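PDB 5Y02: hydroxynitrile lyase from Passiflora edulis, which probably cleaves cyanohydrins such as (R)-mandelonitrile into an aldehyde and hydrogen cyanide, working as a homodimer of the dimeric alpha/beta-barrel fold. Local coordinates for residues R8-N13 with L101-N106; R14-L19 with A94-V99; P39-W44 with S67-V72. All coordinates share one frame; numbering follows the deposited sequence.

Contact 1 of 3, residues R8-N13 with L101-N106; sequences RHIVFN and LNYIIN. With MXN ((2R)-hydroxy(phenyl)ethanenitrile), chain M.
His9 and Asn102 face each other as a non-hydrogen-bonded pair in an antiparallel sheet, flanked by the hydrogen-bonded pairs Arg8-Tyr103 and Ile10-Leu101. The bond from Ile10 N to Leu101 O is the straightest, 3.0 Å long; that from Arg8 N to Tyr103 O is shorter, 2.8 Å. On the face that carries Arg8, Ile10 and Tyr103, the side chains pack closely. Tyr103 CG sits between its own backbone N and carbonyl carbon (chi1 53°), which lays the ring back toward strand 8-13. Arg8 CB then rests over one face in a CH-pi contact, 3.8 Å from the ring centroid, and Ile10 CG1 touches the phenol end, 3.4 Å from Tyr103 OH. Arginine suits this buried place because its aliphatic root packs on the ring while its guanidinium forms salt bridges with Glu66 of its own chain and Glu66 of the second subunit; the latter also hydrogen-bonds Tyr103 OH. The looser side lies where strand 101-104 gives way to loop: partly exposed Ile105 brings only CG1 and CD1 against Arg8, with CG1 3.6 Å from Arg8 CG. On the other face of the sheet the polar chemistry is exact. The Asn102 amide is nearly coplanar with the imidazole, and its OD1 accepts from His9 ND1 at 2.6 Å, close to the ring plane. Asn102 ND2 goes to Glu55 of the second subunit, so both ends of the amide have partners, which probably fixes which way round it lies. With ND1 donating to Asn102, His9 NE2 is turned to the mandelonitrile hydroxyl, O10, at 2.6 Å; Asn102 is thus a second-shell residue that probably helps orient the histidine touching the ligand.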
loop_
_atom_site.group_PDB
_atom_site.type_symbol
_atom_site.label_atom_id
_atom_site.label_comp_id
_atom_site.label_asym_id
_atom_site.label_seq_id
_atom_site.Cartn_x
_atom_site.Cartn_y
_atom_site.Cartn_z
ATOM N N ARG A 8 1.672 0.724 9.862
ATOM C CA ARG A 8 0.900 1.028 8.672
ATOM C C ARG A 8 0.141 -0.216 8.243
ATOM O O ARG A 8 0.689 -1.315 8.225
ATOM C CB ARG A 8 1.798 1.490 7.529
ATOM C CG ARG A 8 2.579 2.767 7.791
ATOM C CD ARG A 8 1.683 4.001 7.686
ATOM N NE ARG A 8 1.343 4.343 6.304
ATOM C CZ ARG A 8 0.246 5.002 5.922
ATOM N NH1 ARG A 8 -0.691 5.386 6.797
ATOM N NH2 ARG A 8 0.064 5.277 4.631
ATOM N N HIS A 9 -1.108 -0.017 7.866
ATOM C CA HIS A 9 -2.003 -1.088 7.460
ATOM C C HIS A 9 -2.484 -0.705 6.062
ATOM O O HIS A 9 -3.248 0.255 5.897
ATOM C CB HIS A 9 -3.153 -1.175 8.469
ATOM C CG HIS A 9 -4.246 -2.133 8.104
ATOM N ND1 HIS A 9 -4.093 -3.500 8.176
ATOM C CD2 HIS A 9 -5.545 -1.917 7.775
ATOM C CE1 HIS A 9 -5.235 -4.087 7.854
ATOM N NE2 HIS A 9 -6.133 -3.152 7.608
ATOM N N ILE A 10 -2.012 -1.451 5.067
ATOM C CA ILE A 10 -2.309 -1.157 3.675
ATOM C C ILE A 10 -3.004 -2.337 3.036
ATOM O O ILE A 10 -2.486 -3.430 3.058
ATOM C CB ILE A 10 -1.064 -0.842 2.813
ATOM C CG1 ILE A 10 -0.131 0.149 3.508
ATOM C CG2 ILE A 10 -1.507 -0.317 1.454
ATOM C CD1 ILE A 10 -0.686 1.515 3.766
ATOM N N VAL A 11 -4.138 -2.049 2.412
ATOM C CA VAL A 11 -5.023 -3.016 1.787
ATOM C C VAL A 11 -5.130 -2.652 0.315
ATOM O O VAL A 11 -5.398 -1.496 -0.036
ATOM C CB VAL A 11 -6.420 -2.964 2.422
ATOM C CG1 VAL A 11 -7.381 -3.943 1.739
ATOM C CG2 VAL A 11 -6.314 -3.236 3.916
ATOM N N PHE A 12 -4.907 -3.635 -0.551
ATOM C CA PHE A 12 -5.285 -3.517 -1.971
ATOM C C PHE A 12 -6.406 -4.539 -2.216
ATOM O O PHE A 12 -6.295 -5.671 -1.772
ATOM C CB PHE A 12 -4.155 -3.909 -2.932
ATOM C CG PHE A 12 -2.927 -3.042 -2.906
ATOM C CD1 PHE A 12 -2.908 -1.767 -2.360
ATOM C CD2 PHE A 12 -1.780 -3.512 -3.518
ATOM C CE1 PHE A 12 -1.763 -0.999 -2.402
ATOM C CE2 PHE A 12 -0.630 -2.736 -3.572
ATOM C CZ PHE A 12 -0.625 -1.483 -3.009
ATOM N N ASN A 13 -7.461 -4.161 -2.930
ATOM C CA ASN A 13 -8.483 -5.123 -3.322
ATOM C C ASN A 13 -9.031 -4.888 -4.721
ATOM O O ASN A 13 -8.704 -3.908 -5.400
ATOM C CB ASN A 13 -9.616 -5.224 -2.266
ATOM C CG ASN A 13 -10.734 -4.229 -2.486
ATOM O OD1 ASN A 13 -10.497 -3.089 -2.846
ATOM N ND2 ASN A 13 -11.987 -4.666 -2.254
ATOM N N LEU A 101 -0.758 -5.729 3.807
ATOM C CA LEU A 101 0.490 -5.743 4.528
ATOM C C LEU A 101 0.351 -4.836 5.741
ATOM O O LEU A 101 -0.292 -3.789 5.655
ATOM C CB LEU A 101 1.668 -5.303 3.670
ATOM C CG LEU A 101 2.344 -6.465 2.898
ATOM C CD1 LEU A 101 1.446 -6.899 1.749
ATOM C CD2 LEU A 101 3.710 -6.062 2.378
ATOM N N ASN A 102 0.949 -5.266 6.841
ATOM C CA ASN A 102 1.039 -4.468 8.066
ATOM C C ASN A 102 2.502 -4.342 8.408
ATOM O O ASN A 102 3.182 -5.355 8.465
ATOM C CB ASN A 102 0.338 -5.195 9.202
ATOM C CG ASN A 102 -1.154 -5.254 9.001
ATOM O OD1 ASN A 102 -1.826 -4.242 9.105
ATOM N ND2 ASN A 102 -1.670 -6.432 8.689
ATOM N N TYR A 103 3.003 -3.122 8.615
ATOM C CA TYR A 103 4.447 -2.944 8.857
ATOM C C TYR A 103 4.767 -1.743 9.716
ATOM O O TYR A 103 4.025 -0.742 9.703
ATOM C CB TYR A 103 5.226 -2.825 7.540
ATOM C CG TYR A 103 4.700 -1.766 6.609
ATOM C CD1 TYR A 103 3.606 -2.046 5.795
ATOM C CD2 TYR A 103 5.283 -0.508 6.519
ATOM C CE1 TYR A 103 3.106 -1.120 4.921
ATOM C CE2 TYR A 103 4.778 0.444 5.621
ATOM C CZ TYR A 103 3.683 0.109 4.828
ATOM O OH TYR A 103 3.093 0.978 3.914
ATOM N N ILE A 104 5.895 -1.847 10.420
ATOM C CA ILE A 104 6.474 -0.720 11.132
ATOM C C ILE A 104 7.212 0.139 10.113
ATOM O O ILE A 104 7.832 -0.393 9.195
ATOM C CB ILE A 104 7.439 -1.212 12.236
ATOM C CG1 ILE A 104 6.648 -1.965 13.318
ATOM C CG2 ILE A 104 8.271 -0.069 12.819
ATOM C CD1 ILE A 104 5.523 -1.177 13.947
ATOM N N ILE A 105 7.170 1.449 10.303
ATOM C CA ILE A 105 7.815 2.410 9.397
ATOM C C ILE A 105 9.321 2.465 9.579
ATOM O O ILE A 105 9.825 2.550 10.713
ATOM C CB ILE A 105 7.229 3.824 9.609
ATOM C CG1 ILE A 105 5.789 3.855 9.109
ATOM C CG2 ILE A 105 8.060 4.908 8.909
ATOM C CD1 ILE A 105 4.921 4.898 9.795
ATOM N N ASN A 106 10.024 2.400 8.446
ATOM C CA ASN A 106 11.428 2.786 8.331
ATOM C C ASN A 106 11.508 3.960 7.331
ATOM O O ASN A 106 10.745 4.022 6.356
ATOM C CB ASN A 106 12.273 1.617 7.821
ATOM C CG ASN A 106 12.225 0.416 8.739
ATOM O OD1 ASN A 106 12.495 0.535 9.927
ATOM N ND2 ASN A 106 11.882 -0.748 8.192
HETATM C C1 MXN M . -10.383 -4.409 7.546
HETATM C C2 MXN M . -11.179 -5.517 7.269
HETATM C C3 MXN M . -12.144 -5.946 8.182
HETATM C C4 MXN M . -12.318 -5.247 9.371
HETATM C C5 MXN M . -11.520 -4.150 9.663
HETATM C C6 MXN M . -10.555 -3.723 8.758
HETATM C C7 MXN M . -9.343 -4.025 6.557
HETATM C C8 MXN M . -8.427 -5.186 6.468
HETATM N N9 MXN M . -7.710 -6.106 6.409
HETATM O O10 MXN M . -8.618 -2.862 6.999
#

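Contact 2 of 3, residues R14-L19 with A94-V99; sequences RYKSQL and ACEKIV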
loop_
_atom_site.group_PDB
_atom_site.type_symbol
_atom_site.label_atom_id
_atom_site.label_comp_id
_atom_site.label_asym_id
_atom_site.label_seq_id
_atom_site.Cartn_x
_atom_site.Cartn_y
_atom_site.Cartn_z
ATOM N N ARG A 14 -9.849 -5.849 -5.126
ATOM C CA ARG A 14 -10.648 -5.816 -6.310
ATOM C C ARG A 14 -11.995 -6.367 -5.867
ATOM O O ARG A 14 -12.037 -7.374 -5.157
ATOM C CB ARG A 14 -10.045 -6.733 -7.382
ATOM C CG ARG A 14 -10.743 -6.647 -8.732
ATOM C CD ARG A 14 -10.342 -7.825 -9.623
ATOM N NE ARG A 14 -11.089 -7.739 -10.871
ATOM C CZ ARG A 14 -10.780 -6.948 -11.900
ATOM N NH1 ARG A 14 -9.695 -6.162 -11.883
ATOM N NH2 ARG A 14 -11.576 -6.934 -12.976
ATOM N N TYR A 15 -13.065 -5.685 -6.254
ATOM C CA TYR A 15 -14.422 -6.066 -5.875
ATOM C C TYR A 15 -15.005 -7.113 -6.804
ATOM O O TYR A 15 -14.677 -7.165 -7.991
ATOM C CB TYR A 15 -15.344 -4.853 -5.827
ATOM C CG TYR A 15 -15.064 -4.001 -4.617
ATOM C CD1 TYR A 15 -15.588 -4.352 -3.371
ATOM C CD2 TYR A 15 -14.239 -2.876 -4.697
ATOM C CE1 TYR A 15 -15.324 -3.599 -2.241
ATOM C CE2 TYR A 15 -13.980 -2.101 -3.572
ATOM C CZ TYR A 15 -14.516 -2.470 -2.350
ATOM O OH TYR A 15 -14.244 -1.745 -1.217
ATOM N N LYS A 16 -15.905 -7.919 -6.247
ATOM C CA LYS A 16 -16.638 -8.894 -7.049
ATOM C C LYS A 16 -17.460 -8.166 -8.106
ATOM O O LYS A 16 -18.045 -7.122 -7.833
ATOM C CB LYS A 16 -17.551 -9.698 -6.153
ATOM C CG LYS A 16 -16.801 -10.486 -5.095
ATOM C CD LYS A 16 -16.847 -11.961 -5.319
ATOM C CE LYS A 16 -16.053 -12.664 -4.249
ATOM N NZ LYS A 16 -16.476 -14.072 -4.113
ATOM N N SER A 17 -17.519 -8.736 -9.304
ATOM C CA SER A 17 -18.187 -8.077 -10.420
ATOM C C SER A 17 -19.713 -7.973 -10.262
ATOM O O SER A 17 -20.311 -7.128 -10.913
ATOM C CB SER A 17 -17.844 -8.778 -11.738
ATOM O OG SER A 17 -18.516 -10.011 -11.810
ATOM N N GLN A 18 -20.354 -8.826 -9.456
ATOM C CA GLN A 18 -21.817 -8.755 -9.342
ATOM C C GLN A 18 -22.313 -7.596 -8.488
ATOM O O GLN A 18 -23.496 -7.297 -8.506
ATOM C CB GLN A 18 -22.432 -10.086 -8.853
ATOM C CG GLN A 18 -22.462 -10.297 -7.351
ATOM C CD GLN A 18 -22.833 -11.731 -6.969
ATOM O OE1 GLN A 18 -22.082 -12.664 -7.262
ATOM N NE2 GLN A 18 -23.990 -11.911 -6.327
ATOM N N LEU A 19 -21.429 -6.950 -7.732
ATOM C CA LEU A 19 -21.848 -5.856 -6.835
ATOM C C LEU A 19 -22.161 -4.568 -7.585
ATOM O O LEU A 19 -21.415 -4.159 -8.473
ATOM C CB LEU A 19 -20.783 -5.582 -5.760
ATOM C CG LEU A 19 -20.597 -6.728 -4.761
ATOM C CD1 LEU A 19 -19.322 -6.547 -3.947
ATOM C CD2 LEU A 19 -21.816 -6.824 -3.854
ATOM N N ALA A 94 -17.019 -9.371 -0.300
ATOM C CA ALA A 94 -17.109 -8.461 -1.452
ATOM C C ALA A 94 -15.828 -8.409 -2.300
ATOM O O ALA A 94 -15.853 -7.846 -3.401
ATOM C CB ALA A 94 -17.491 -7.071 -1.000
ATOM N N CYS A 95 -14.733 -8.985 -1.798
ATOM C CA CYS A 95 -13.426 -8.945 -2.464
ATOM C C CYS A 95 -13.275 -10.102 -3.439
ATOM O O CYS A 95 -13.326 -11.280 -3.042
ATOM C CB CYS A 95 -12.278 -8.993 -1.452
ATOM S SG CYS A 95 -12.113 -7.575 -0.347
ATOM N N GLU A 96 -13.087 -9.774 -4.713
ATOM C CA GLU A 96 -12.641 -10.781 -5.685
ATOM C C GLU A 96 -11.226 -11.234 -5.311
ATOM O O GLU A 96 -10.912 -12.433 -5.288
ATOM C CB GLU A 96 -12.700 -10.211 -7.101
ATOM C CG GLU A 96 -12.246 -11.160 -8.190
ATOM C CD GLU A 96 -13.070 -12.433 -8.236
ATOM O OE1 GLU A 96 -14.300 -12.396 -7.973
ATOM O OE2 GLU A 96 -12.467 -13.476 -8.528
ATOM N N LYS A 97 -10.373 -10.264 -4.990
ATOM C CA LYS A 97 -9.120 -10.569 -4.335
ATOM C C LYS A 97 -8.652 -9.455 -3.420
ATOM O O LYS A 97 -9.198 -8.357 -3.432
ATOM C CB LYS A 97 -8.054 -10.947 -5.346
ATOM C CG LYS A 97 -7.822 -9.925 -6.427
ATOM C CD LYS A 97 -6.853 -10.509 -7.436
ATOM C CE LYS A 97 -6.246 -9.452 -8.333
ATOM N NZ LYS A 97 -5.002 -10.020 -8.938
ATOM N N ILE A 98 -7.650 -9.771 -2.610
ATOM C CA ILE A 98 -7.189 -8.842 -1.584
ATOM C C ILE A 98 -5.749 -9.175 -1.218
ATOM O O ILE A 98 -5.351 -10.342 -1.239
ATOM C CB ILE A 98 -8.110 -8.874 -0.346
ATOM C CG1 ILE A 98 -7.709 -7.781 0.664
ATOM C CG2 ILE A 98 -8.112 -10.252 0.314
ATOM C CD1 ILE A 98 -8.638 -7.674 1.838
ATOM N N VAL A 99 -4.959 -8.146 -0.942
ATOM C CA VAL A 99 -3.667 -8.318 -0.297
ATOM C C VAL A 99 -3.538 -7.222 0.766
ATOM O O VAL A 99 -3.932 -6.073 0.520
ATOM C CB VAL A 99 -2.487 -8.303 -1.291
ATOM C CG1 VAL A 99 -2.469 -7.034 -2.125
ATOM C CG2 VAL A 99 -1.158 -8.488 -0.584
HETATM O O HOH W 1 -15.657 -10.877 -9.747
#
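Arg14 faces both Glu96 and Lys97 across a classic beta bulge, where one residue of strand 7-15 is matched by two at the bent start of strand 95-104. Both amides turn to a single carbonyl: Glu96 N lies 2.7 Å from Arg14 O in a weak bond bent to 129°, and Lys97 N adds a second weak bond to Arg14 O at 3.3 Å. The pairing is sounder in the return direction, from Arg14 N to Lys97 O at 3.1 Å. Past the bulge, Lys16 N donates to Ala94 O over 2.8 Å, and the aliphatic part of the lysine lies along the 94-95 backbone. Lys16 is bent at chi2 (-111°), which brings Lys16 CE to 3.3 Å from Cys95 O. Ala94, small enough to let the chains come close, offers its methyl to Leu19, Ala94 CB and Leu19 CD1 being 3.5 Å apart, and more loosely to the Tyr15 ring.

In the next shell, Tyr15 is held among Ile24, Ile27 and Ile28 of helix 21-37 and Phe91 of helix 82-91, with its hydroxyl bonded to that of Tyr65. A tyrosine fits here, apolar along its flank and polar at its end. The long chains of Arg14 and Lys97 carry their charges beyond the strands to the carbonyls of Gly60 and Asp59, and Lys97 also makes a cation-pi contact with Phe61. Glu96, at the corner, suits an exposed site: its carboxylate stands near Lys16 without a salt bridge, and instead Glu96 OE1 takes a 2.7 Å bond from a water that accepts from Ser17 N.

Contact 3 of 3, residues P39-W44 with S67-V72; sequences PEMKEW and STFHSV
Lys42 and Thr68 form a hydrogen-bonded antiparallel pair, a single bridge by which the connection after helix 21-37 joins strand 63-69 in the sheet of the dimeric alpha/beta-barrel fold. Lys42 N donates to Thr68 O at 2.9 Å, and Thr68 N answers to Lys42 O at 2.7 Å. The chain then turns a corner at Glu43, whose phi is positive (54°), and enters strand 44-48 at Trp44. Beside the bridge, Phe69 slants across the 40-41 backbone, its CE2 3.5 Å from Met41 CA. The extended start of Met41, with CG opposite its backbone N (chi1 -174°), carries the chain past the ring to Ser67, Met41 CG lying 3.6 Å from Ser67 CB; a flexible thioether suits this buried seam, which Leu34 and Phe78 also line. Putting an alanine at Phe69 would probably open a gap against Glu40 and Met41 and deprive Phe75 and Phe78 of one aromatic partner. Thr68, partly exposed, suits the place: its hydroxyl hydrogen-bonds Arg8. Lys42, bent at chi2 and again at chi4, folds back so that Lys42 NZ donates to Pro39 O over 2.6 Å.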
loop_
_atom_site.group_PDB
_atom_site.type_symbol
_atom_site.label_atom_id
_atom_site.label_comp_id
_atom_site.label_asym_id
_atom_site.label_seq_id
_atom_site.Cartn_x
_atom_site.Cartn_y
_atom_site.Cartn_z
ATOM N N PRO A 39 -11.173 4.733 18.109
ATOM C CA PRO A 39 -9.974 5.565 18.246
ATOM C C PRO A 39 -8.719 4.936 17.582
ATOM O O PRO A 39 -7.851 5.675 17.137
ATOM C CB PRO A 39 -9.794 5.697 19.772
ATOM C CG PRO A 39 -10.644 4.626 20.373
ATOM C CD PRO A 39 -11.783 4.432 19.415
ATOM N N GLU A 40 -8.644 3.605 17.490
ATOM C CA GLU A 40 -7.396 2.944 17.073
ATOM C C GLU A 40 -6.993 3.227 15.613
ATOM O O GLU A 40 -5.815 3.459 15.335
ATOM C CB GLU A 40 -7.463 1.433 17.296
ATOM C CG GLU A 40 -7.565 0.995 18.759
ATOM C CD GLU A 40 -8.989 0.702 19.216
ATOM O OE1 GLU A 40 -9.952 1.134 18.537
ATOM O OE2 GLU A 40 -9.147 0.042 20.269
ATOM N N MET A 41 -7.960 3.195 14.694
ATOM C CA MET A 41 -7.658 3.403 13.270
ATOM C C MET A 41 -7.524 4.884 12.959
ATOM O O MET A 41 -8.503 5.623 13.071
ATOM C CB MET A 41 -8.718 2.772 12.361
ATOM C CG MET A 41 -8.334 2.868 10.886
ATOM S SD MET A 41 -9.292 1.853 9.741
ATOM C CE MET A 41 -10.684 2.940 9.487
ATOM N N LYS A 42 -6.331 5.318 12.557
ATOM C CA LYS A 42 -6.090 6.717 12.214
ATOM C C LYS A 42 -5.635 6.926 10.780
ATOM O O LYS A 42 -5.152 5.997 10.113
ATOM C CB LYS A 42 -5.005 7.321 13.106
ATOM C CG LYS A 42 -5.234 7.199 14.594
ATOM C CD LYS A 42 -6.472 7.926 15.082
ATOM C CE LYS A 42 -6.365 8.260 16.574
ATOM N NZ LYS A 42 -5.712 7.203 17.408
ATOM N N GLU A 43 -5.803 8.174 10.335
ATOM C CA GLU A 43 -5.302 8.653 9.058
ATOM C C GLU A 43 -5.769 7.781 7.878
ATOM O O GLU A 43 -5.027 7.537 6.931
ATOM C CB GLU A 43 -3.766 8.762 9.115
ATOM C CG GLU A 43 -3.240 9.672 10.240
ATOM C CD GLU A 43 -3.602 11.151 10.070
ATOM O OE1 GLU A 43 -3.990 11.572 8.954
ATOM O OE2 GLU A 43 -3.487 11.913 11.059
ATOM N N TRP A 44 -7.011 7.326 7.930
ATOM C CA TRP A 44 -7.529 6.479 6.863
ATOM C C TRP A 44 -7.677 7.297 5.583
ATOM O O TRP A 44 -8.169 8.444 5.599
ATOM C CB TRP A 44 -8.839 5.805 7.294
ATOM C CG TRP A 44 -9.461 4.884 6.279
ATOM C CD1 TRP A 44 -9.181 3.558 6.072
ATOM C CD2 TRP A 44 -10.484 5.226 5.338
ATOM N NE1 TRP A 44 -9.985 3.055 5.058
ATOM C CE2 TRP A 44 -10.792 4.057 4.599
ATOM C CE3 TRP A 44 -11.185 6.403 5.059
ATOM C CZ2 TRP A 44 -11.769 4.038 3.618
ATOM C CZ3 TRP A 44 -12.156 6.381 4.079
ATOM C CH2 TRP A 44 -12.428 5.206 3.359
ATOM N N SER A 67 -4.160 3.050 6.445
ATOM C CA SER A 67 -4.443 3.576 7.793
ATOM C C SER A 67 -3.262 3.325 8.715
ATOM O O SER A 67 -2.312 2.586 8.385
ATOM C CB SER A 67 -5.732 2.997 8.347
ATOM O OG SER A 67 -5.752 1.591 8.317
ATOM N N THR A 68 -3.296 3.986 9.861
ATOM C CA THR A 68 -2.183 3.966 10.775
ATOM C C THR A 68 -2.706 3.595 12.156
ATOM O O THR A 68 -3.749 4.083 12.554
ATOM C CB THR A 68 -1.495 5.345 10.826
ATOM O OG1 THR A 68 -0.970 5.682 9.545
ATOM C CG2 THR A 68 -0.355 5.343 11.835
ATOM N N PHE A 69 -1.971 2.732 12.857
ATOM C CA PHE A 69 -2.253 2.351 14.229
ATOM C C PHE A 69 -1.061 2.676 15.121
ATOM O O PHE A 69 0.083 2.566 14.699
ATOM C CB PHE A 69 -2.592 0.869 14.299
ATOM C CG PHE A 69 -3.823 0.533 13.549
ATOM C CD1 PHE A 69 -3.779 0.331 12.164
ATOM C CD2 PHE A 69 -5.057 0.461 14.204
ATOM C CE1 PHE A 69 -4.944 0.059 11.454
ATOM C CE2 PHE A 69 -6.209 0.189 13.493
ATOM C CZ PHE A 69 -6.154 -0.026 12.119
ATOM N N HIS A 70 -1.353 3.064 16.364
ATOM C CA HIS A 70 -0.318 3.445 17.349
ATOM C C HIS A 70 0.629 2.274 17.687
ATOM O O HIS A 70 1.815 2.474 17.945
ATOM C CB HIS A 70 -1.015 3.997 18.616
ATOM C CG HIS A 70 -0.087 4.322 19.747
ATOM N ND1 HIS A 70 0.838 5.345 19.683
ATOM C CD2 HIS A 70 0.037 3.780 20.985
ATOM C CE1 HIS A 70 1.507 5.405 20.822
ATOM N NE2 HIS A 70 1.042 4.467 21.628
ATOM N N SER A 71 0.106 1.055 17.650
ATOM C CA SER A 71 0.877 -0.133 17.978
ATOM C C SER A 71 0.180 -1.361 17.425
ATOM O O SER A 71 -1.001 -1.292 17.053
ATOM C CB SER A 71 0.980 -0.269 19.496
ATOM O OG SER A 71 -0.307 -0.446 20.036
ATOM N N VAL A 72 0.897 -2.480 17.390
ATOM C CA VAL A 72 0.283 -3.770 17.075
ATOM C C VAL A 72 -0.839 -4.138 18.049
ATOM O O VAL A 72 -1.872 -4.643 17.620
ATOM C CB VAL A 72 1.327 -4.916 16.994
ATOM C CG1 VAL A 72 0.678 -6.301 17.080
ATOM C CG2 VAL A 72 2.096 -4.805 15.703
HETATM O O HOH W 2 -3.992 3.094 17.276
#

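Strand 7-15 ties the three contacts together. Contacts 1 and 2 are successive parts of its pairing with strand 95-104, centres 19 Å apart, joined where Phe12 N probably bonds Val99 O at 2.8 Å. Contact 3 lies across the other edge, with its centre 11 Å from that of contact 1: His9 N probably bonds Ser67 O at 2.9 Å, and Arg8 NH1 probably bonds Thr68 OG1 at 2.8 Å. Contacts 2 and 3 do not touch: their nearest atoms are about 8 Å apart. Contact 1 supplies His9 and Val11 to the mandelonitrile pocket; the side chains of Ser67 in contact 3 and Cys95 in contact 2 stand about 5 and 8 Å from the ligand.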